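Local coordinates for protein phiAB6 tailspike (Unidentified phage, PDB 5JS4) that probably recognises and fragments the exopolysaccharide of Acinetobacter baumannii as a trimeric beta-helical phage tailspike, at residues Phe415-His426 and Asp438-Gly449. Sequence-based numbering, arbitrary orientation.
Sequences FHNIYFQLGDGH and DFDNIIFESMNG
Phe415 lies beside Phe439, and Phe420 beside Phe444, inside a right-handed parallel beta-helix of the pectate lyase type. Segments 415-426 and 438-449 are equivalent stretches of successive coils. They run parallel, in step as far as Gly423 and Met447; beyond them segment 415-426 has one extra residue. Both turn a corner at the paired Asn417 and Asn441. Backbone bonds join the strands, among them Ile443 N to Ile418 O and Phe420 N to Ile443 O. The Phe415 and Phe439 planes are near parallel, at 14°, but slid apart. Phe420 CD2 lies 3.6 Å from Phe444 CE1, with the ring planes oblique at 57°. Ile442 CG2 reaches the edge of the Phe420 ring. Met447 SD packs on Phe420 CB and takes a weak bond from Gly423 N.

Tyr419 and Ile443 lie on the other face of the sheet, packed against a second subunit. Ile443 CD1 sits over one face of the Tyr419 ring, a CH-pi contact. Tyr419 CG is anti to the backbone N (chi1 -159°), which carries OH across to Glu445 on the next coil. OH gives a 2.6 Å hydrogen bond to Glu445 OE1, arriving from above the carboxylate plane. A water donates to Glu445 OE2 and weakly to Tyr419 OH.

His416 NE2 donates to Asp438 OD2 at 2.8 Å. Asn441 of the third subunit packs on His416.

Where Asp424 faces Asn448, Lys470 salt-bridges Asp424, and Asn448 OD1 accepts from Thr471 N and Ala472 N. Asn448 ND2 donates to Asp424 O at 2.9 Å, from above the carbonyl plane.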
loop_
_atom_site.group_PDB
_atom_site.type_symbol
_atom_site.label_atom_id
_atom_site.label_comp_id
_atom_site.label_asym_id
_atom_site.label_seq_id
_atom_site.Cartn_x
_atom_site.Cartn_y
_atom_site.Cartn_z
ATOM N N PHE A 415 -0.975 10.449 8.141
ATOM C CA PHE A 415 0.251 10.705 8.878
ATOM C C PHE A 415 1.391 10.003 8.159
ATOM O O PHE A 415 1.556 8.793 8.292
ATOM C CB PHE A 415 0.104 10.218 10.317
ATOM C CG PHE A 415 -0.958 10.952 11.078
ATOM C CD1 PHE A 415 -0.677 12.169 11.685
ATOM C CD2 PHE A 415 -2.250 10.456 11.145
ATOM C CE1 PHE A 415 -1.660 12.861 12.372
ATOM C CE2 PHE A 415 -3.240 11.148 11.821
ATOM C CZ PHE A 415 -2.943 12.351 12.435
ATOM N N HIS A 416 2.150 10.767 7.373
ATOM C CA HIS A 416 3.186 10.208 6.504
ATOM C C HIS A 416 4.531 10.874 6.720
ATOM O O HIS A 416 4.599 12.063 7.009
ATOM C CB HIS A 416 2.820 10.404 5.029
ATOM C CG HIS A 416 1.572 9.696 4.600
ATOM N ND1 HIS A 416 0.867 10.058 3.474
ATOM C CD2 HIS A 416 0.901 8.655 5.145
ATOM C CE1 HIS A 416 -0.181 9.265 3.338
ATOM N NE2 HIS A 416 -0.180 8.401 4.336
ATOM N N ASN A 417 5.603 10.110 6.527
ATOM C CA ASN A 417 6.957 10.665 6.510
ATOM C C ASN A 417 7.260 11.447 7.787
ATOM O O ASN A 417 7.672 12.606 7.727
ATOM C CB ASN A 417 7.178 11.579 5.283
ATOM C CG ASN A 417 6.911 10.895 3.944
ATOM O OD1 ASN A 417 6.741 11.576 2.928
ATOM N ND2 ASN A 417 6.900 9.575 3.921
ATOM N N ILE A 418 7.034 10.817 8.938
ATOM C CA ILE A 418 7.290 11.456 10.225
ATOM C C ILE A 418 8.411 10.732 10.955
ATOM O O ILE A 418 8.373 9.508 11.114
ATOM C CB ILE A 418 6.052 11.480 11.145
ATOM C CG1 ILE A 418 4.817 11.987 10.393
ATOM C CG2 ILE A 418 6.336 12.360 12.362
ATOM C CD1 ILE A 418 3.522 11.823 11.161
ATOM N N TYR A 419 9.395 11.510 11.396
ATOM C CA TYR A 419 10.537 11.026 12.160
ATOM C C TYR A 419 10.363 11.490 13.604
ATOM O O TYR A 419 10.548 12.669 13.902
ATOM C CB TYR A 419 11.821 11.612 11.562
ATOM C CG TYR A 419 13.130 10.899 11.862
ATOM C CD1 TYR A 419 13.310 10.110 13.001
ATOM C CD2 TYR A 419 14.209 11.056 11.003
ATOM C CE1 TYR A 419 14.528 9.484 13.253
ATOM C CE2 TYR A 419 15.420 10.439 11.245
ATOM C CZ TYR A 419 15.577 9.656 12.370
ATOM O OH TYR A 419 16.796 9.052 12.588
ATOM N N PHE A 420 9.981 10.567 14.483
ATOM C CA PHE A 420 9.903 10.831 15.919
ATOM C C PHE A 420 11.216 10.369 16.555
ATOM O O PHE A 420 11.542 9.181 16.489
ATOM C CB PHE A 420 8.755 10.048 16.568
ATOM C CG PHE A 420 7.382 10.358 16.022
ATOM C CD1 PHE A 420 6.605 11.359 16.586
ATOM C CD2 PHE A 420 6.838 9.599 14.991
ATOM C CE1 PHE A 420 5.330 11.624 16.113
ATOM C CE2 PHE A 420 5.562 9.856 14.514
ATOM C CZ PHE A 420 4.807 10.870 15.078
ATOM N N GLN A 421 11.961 11.282 17.179
ATOM C CA GLN A 421 13.247 10.919 17.787
ATOM C C GLN A 421 13.415 11.455 19.204
ATOM O O GLN A 421 13.158 12.632 19.474
ATOM C CB GLN A 421 14.423 11.387 16.923
ATOM C CG GLN A 421 15.772 10.860 17.412
ATOM C CD GLN A 421 16.917 11.104 16.440
ATOM O OE1 GLN A 421 16.773 10.930 15.228
ATOM N NE2 GLN A 421 18.070 11.491 16.971
ATOM N N LEU A 422 13.861 10.570 20.096
ATOM C CA LEU A 422 14.306 10.931 21.449
ATOM C C LEU A 422 13.251 11.660 22.292
ATOM O O LEU A 422 13.572 12.549 23.086
ATOM C CB LEU A 422 15.631 11.707 21.384
ATOM C CG LEU A 422 16.861 10.820 21.158
ATOM C CD1 LEU A 422 18.063 11.644 20.724
ATOM C CD2 LEU A 422 17.189 10.013 22.408
ATOM N N GLY A 423 11.993 11.258 22.124
ATOM C CA GLY A 423 10.905 11.748 22.959
ATOM C C GLY A 423 10.822 10.978 24.265
ATOM O O GLY A 423 11.045 9.766 24.294
ATOM N N ASP A 424 10.487 11.681 25.346
ATOM C CA ASP A 424 10.342 11.061 26.667
ATOM C C ASP A 424 9.044 10.272 26.797
ATOM O O ASP A 424 8.899 9.469 27.717
ATOM C CB ASP A 424 10.369 12.120 27.775
ATOM C CG ASP A 424 11.640 12.937 27.780
ATOM O OD1 ASP A 424 12.735 12.349 27.654
ATOM O OD2 ASP A 424 11.542 14.176 27.914
ATOM N N GLY A 425 8.092 10.523 25.898
ATOM C CA GLY A 425 6.793 9.865 25.934
ATOM C C GLY A 425 6.507 9.113 24.648
ATOM O O GLY A 425 7.356 8.370 24.155
ATOM N N HIS A 426 5.308 9.319 24.108
ATOM C CA HIS A 426 4.861 8.628 22.899
ATOM C C HIS A 426 5.083 9.460 21.643
ATOM O O HIS A 426 5.308 10.668 21.706
ATOM C CB HIS A 426 3.371 8.294 23.008
ATOM C CG HIS A 426 3.076 7.120 23.885
ATOM N ND1 HIS A 426 3.202 7.165 25.257
ATOM C CD2 HIS A 426 2.653 5.869 23.586
ATOM C CE1 HIS A 426 2.874 5.991 25.764
ATOM N NE2 HIS A 426 2.538 5.186 24.772
ATOM N N ASP A 438 -4.624 6.848 8.083
ATOM C CA ASP A 438 -3.519 6.221 7.372
ATOM C C ASP A 438 -2.193 6.671 7.973
ATOM O O ASP A 438 -1.988 7.860 8.207
ATOM C CB ASP A 438 -3.570 6.604 5.893
ATOM C CG ASP A 438 -2.718 5.707 5.024
ATOM O OD1 ASP A 438 -2.868 4.473 5.123
ATOM O OD2 ASP A 438 -1.911 6.238 4.227
ATOM N N PHE A 439 -1.307 5.708 8.211
ATOM C CA PHE A 439 0.005 5.948 8.801
ATOM C C PHE A 439 1.032 5.234 7.931
ATOM O O PHE A 439 0.896 4.039 7.694
ATOM C CB PHE A 439 0.060 5.380 10.218
ATOM C CG PHE A 439 -1.016 5.897 11.134
ATOM C CD1 PHE A 439 -2.290 5.339 11.121
ATOM C CD2 PHE A 439 -0.753 6.933 12.023
ATOM C CE1 PHE A 439 -3.279 5.807 11.971
ATOM C CE2 PHE A 439 -1.736 7.403 12.877
ATOM C CZ PHE A 439 -3.002 6.842 12.850
ATOM N N ASP A 440 2.051 5.947 7.456
ATOM C CA ASP A 440 3.016 5.350 6.523
ATOM C C ASP A 440 4.372 6.044 6.586
ATOM O O ASP A 440 4.448 7.273 6.685
ATOM C CB ASP A 440 2.462 5.417 5.089
ATOM C CG ASP A 440 3.071 4.370 4.147
ATOM O OD1 ASP A 440 3.961 3.587 4.548
ATOM O OD2 ASP A 440 2.640 4.329 2.974
ATOM N N ASN A 441 5.434 5.248 6.503
ATOM C CA ASN A 441 6.804 5.753 6.483
ATOM C C ASN A 441 7.098 6.605 7.707
ATOM O O ASN A 441 7.492 7.769 7.616
ATOM C CB ASN A 441 7.073 6.500 5.177
ATOM C CG ASN A 441 6.922 5.606 3.962
ATOM O OD1 ASN A 441 6.221 5.944 2.999
ATOM N ND2 ASN A 441 7.554 4.445 4.010
ATOM N N ILE A 442 6.894 5.976 8.860
ATOM C CA ILE A 442 7.084 6.603 10.149
ATOM C C ILE A 442 8.277 5.944 10.835
ATOM O O ILE A 442 8.509 4.738 10.696
ATOM C CB ILE A 442 5.796 6.495 10.988
ATOM C CG1 ILE A 442 4.741 7.454 10.415
ATOM C CG2 ILE A 442 6.056 6.801 12.461
ATOM C CD1 ILE A 442 3.353 7.277 10.979
ATOM N N ILE A 443 9.040 6.760 11.556
ATOM C CA ILE A 443 10.218 6.307 12.277
ATOM C C ILE A 443 10.026 6.622 13.755
ATOM O O ILE A 443 9.683 7.756 14.106
ATOM C CB ILE A 443 11.497 7.020 11.782
ATOM C CG1 ILE A 443 11.629 6.930 10.255
ATOM C CG2 ILE A 443 12.732 6.437 12.460
ATOM C CD1 ILE A 443 12.670 7.869 9.683
ATOM N N PHE A 444 10.218 5.615 14.607
ATOM C CA PHE A 444 10.332 5.814 16.051
ATOM C C PHE A 444 11.772 5.504 16.426
ATOM O O PHE A 444 12.182 4.345 16.377
ATOM C CB PHE A 444 9.436 4.864 16.859
ATOM C CG PHE A 444 7.967 4.940 16.539
ATOM C CD1 PHE A 444 7.357 6.125 16.142
ATOM C CD2 PHE A 444 7.176 3.806 16.698
ATOM C CE1 PHE A 444 5.996 6.163 15.882
ATOM C CE2 PHE A 444 5.819 3.841 16.435
ATOM C CZ PHE A 444 5.230 5.021 16.028
ATOM N N GLU A 445 12.540 6.524 16.792
ATOM C CA GLU A 445 13.921 6.316 17.227
ATOM C C GLU A 445 14.089 6.794 18.663
ATOM O O GLU A 445 13.939 7.977 18.945
ATOM C CB GLU A 445 14.909 7.033 16.305
ATOM C CG GLU A 445 16.367 6.754 16.658
ATOM C CD GLU A 445 17.354 7.311 15.650
ATOM O OE1 GLU A 445 17.047 7.313 14.439
ATOM O OE2 GLU A 445 18.453 7.731 16.071
ATOM N N SER A 446 14.398 5.863 19.562
ATOM C CA SER A 446 14.589 6.171 20.981
ATOM C C SER A 446 13.417 6.967 21.563
ATOM O O SER A 446 13.607 8.012 22.182
ATOM C CB SER A 446 15.916 6.908 21.194
ATOM O OG SER A 446 17.005 6.111 20.760
ATOM N N MET A 447 12.205 6.470 21.334
ATOM C CA MET A 447 11.004 7.006 21.974
ATOM C C MET A 447 10.680 6.132 23.184
ATOM O O MET A 447 11.305 5.095 23.383
ATOM C CB MET A 447 9.823 6.992 21.000
ATOM C CG MET A 447 10.030 7.793 19.721
ATOM S SD MET A 447 10.128 9.577 19.966
ATOM C CE MET A 447 8.483 9.956 20.563
ATOM N N ASN A 448 9.705 6.546 23.988
ATOM C CA ASN A 448 9.205 5.709 25.086
ATOM C C ASN A 448 7.791 5.198 24.825
ATOM O O ASN A 448 7.108 4.724 25.733
ATOM C CB ASN A 448 9.272 6.472 26.411
ATOM C CG ASN A 448 10.654 6.440 27.032
ATOM O OD1 ASN A 448 11.429 5.512 26.800
ATOM N ND2 ASN A 448 10.971 7.454 27.830
ATOM N N GLY A 449 7.365 5.280 23.570
ATOM C CA GLY A 449 6.049 4.814 23.166
ATOM C C GLY A 449 5.828 5.133 21.704
ATOM O O GLY A 449 6.432 6.064 21.174
HETATM O O HOH W 1 19.783 9.673 14.190
HETATM O O HOH W 2 13.029 9.781 28.996
#